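Ectoine hydroxylase (Sphingopyxis alaskensis, PDB 4MHR) catalyses the iron- and 2-oxoglutarate-dependent hydroxylation of L-ectoine to 5-hydroxyectoine, an osmolyte that helps the organism survive extreme osmotic stress. Local coordinates at residues S33-T36 and N37-I41. Numbering follows the deposited sequence.
Sequences SEWT and NDAPI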
loop_
_atom_site.group_PDB
_atom_site.type_symbol
_atom_site.label_atom_id
_atom_site.label_comp_id
_atom_site.label_asym_id
_atom_site.label_seq_id
_atom_site.Cartn_x
_atom_site.Cartn_y
_atom_site.Cartn_z
ATOM N N SER A 33 -0.723 18.112 -5.794
ATOM C CA SER A 33 -1.397 19.371 -5.355
ATOM C C SER A 33 -0.317 20.379 -5.095
ATOM O O SER A 33 0.758 19.989 -4.640
ATOM C CB SER A 33 -2.191 19.182 -4.022
ATOM O OG SER A 33 -3.333 18.314 -4.167
ATOM N N GLU A 34 -0.630 21.674 -5.271
ATOM C CA GLU A 34 0.212 22.742 -4.675
ATOM C C GLU A 34 0.071 22.628 -3.165
ATOM O O GLU A 34 -1.017 22.385 -2.664
ATOM C CB GLU A 34 -0.247 24.153 -5.165
ATOM C CG GLU A 34 -0.352 24.310 -6.672
ATOM C CD GLU A 34 1.079 24.550 -7.208
ATOM O OE1 GLU A 34 1.933 24.777 -6.352
ATOM O OE2 GLU A 34 1.331 24.589 -8.419
ATOM N N TRP A 35 1.143 22.828 -2.425
ATOM C CA TRP A 35 1.045 22.867 -0.996
ATOM C C TRP A 35 0.559 24.228 -0.542
ATOM O O TRP A 35 1.106 25.204 -0.993
ATOM C CB TRP A 35 2.390 22.618 -0.332
ATOM C CG TRP A 35 2.222 22.527 1.200
ATOM C CD1 TRP A 35 1.805 21.437 1.943
ATOM C CD2 TRP A 35 2.366 23.620 2.146
ATOM N NE1 TRP A 35 1.766 21.766 3.298
ATOM C CE2 TRP A 35 2.117 23.092 3.449
ATOM C CE3 TRP A 35 2.778 24.973 2.026
ATOM C CZ2 TRP A 35 2.212 23.893 4.622
ATOM C CZ3 TRP A 35 2.825 25.792 3.232
ATOM C CH2 TRP A 35 2.554 25.244 4.484
ATOM N N THR A 36 -0.396 24.275 0.378
ATOM C CA THR A 36 -0.818 25.561 1.051
ATOM C C THR A 36 -1.077 25.318 2.524
ATOM O O THR A 36 -1.059 24.152 2.967
ATOM C CB THR A 36 -2.124 26.071 0.484
ATOM O OG1 THR A 36 -3.160 25.139 0.829
ATOM C CG2 THR A 36 -2.040 26.112 -1.056
ATOM N N ASN A 37 -1.235 26.409 3.297
ATOM C CA ASN A 37 -1.491 26.344 4.749
ATOM C C ASN A 37 -2.699 25.456 5.069
ATOM O O ASN A 37 -2.714 24.843 6.073
ATOM C CB ASN A 37 -1.655 27.752 5.440
ATOM C CG ASN A 37 -0.324 28.325 5.934
ATOM O OD1 ASN A 37 -0.126 29.529 5.948
ATOM N ND2 ASN A 37 0.597 27.476 6.265
ATOM N N ASP A 38 -3.625 25.349 4.139
ATOM C CA ASP A 38 -4.758 24.476 4.304
ATOM C C ASP A 38 -4.431 22.991 4.068
ATOM O O ASP A 38 -5.290 22.159 4.258
ATOM C CB ASP A 38 -5.838 24.846 3.286
ATOM C CG ASP A 38 -6.600 26.141 3.638
ATOM O OD1 ASP A 38 -6.352 26.780 4.680
ATOM O OD2 ASP A 38 -7.461 26.532 2.825
ATOM N N ALA A 39 -3.245 22.633 3.592
ATOM C CA ALA A 39 -2.977 21.208 3.398
ATOM C C ALA A 39 -2.991 20.440 4.732
ATOM O O ALA A 39 -2.632 20.987 5.758
ATOM C CB ALA A 39 -1.673 21.015 2.694
ATOM N N PRO A 40 -3.341 19.141 4.710
ATOM C CA PRO A 40 -3.342 18.276 5.875
ATOM C C PRO A 40 -1.979 17.792 6.326
ATOM O O PRO A 40 -1.889 17.161 7.350
ATOM C CB PRO A 40 -4.239 17.136 5.458
ATOM C CG PRO A 40 -4.031 17.033 3.963
ATOM C CD PRO A 40 -3.814 18.447 3.508
ATOM N N ILE A 41 -0.905 18.128 5.621
ATOM C CA ILE A 41 0.436 17.812 6.089
ATOM C C ILE A 41 1.295 19.070 5.926
ATOM O O ILE A 41 0.897 19.991 5.234
ATOM C CB ILE A 41 1.053 16.659 5.284
ATOM C CG1 ILE A 41 1.003 16.926 3.783
ATOM C CG2 ILE A 41 0.321 15.319 5.562
ATOM C CD1 ILE A 41 1.634 15.790 2.963
#
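The indole of W35 lies along one side of a tight bend in the chain and ties itself to I41: NE1 donates to I41 O at 2.8 Å, nearly straight at 172°, with the acceptor almost in the ring plane at the pyrrole edge. With CG anti to the backbone N (chi1 -174°), the indole extends alongside the turn, NE1 facing I41 O. The methyl of A39 comes up obliquely beside the five-membered ring, CB lying 3.6 Å from W35 CD1. At the benzene end, N37 has its backbone N over one face, toward the rim; from the same side of the ring, its side-chain ND2 comes to the rim, 3.5 Å from W35 CH2, and the amide plane stands steeply to the indole, 76° apart.

The bend itself is a type I beta turn from T36 to A39, closed by A39 N to T36 O at 2.7 Å. The hydroxyl of T36 adds a weak grip on the same turn, OG1 accepting from D38 N at 3.3 Å. Turn and indole bond join the two halves of a largely exposed loop, well away from the iron and substrate sites. This loop links strand 23-25 to helix 43-52, whose A43 and A46 pack against W35, while A39, P40 and I41 rest on F125 of helix 117-127, and S33 OG hydrogen-bonds to the F125 carbonyl.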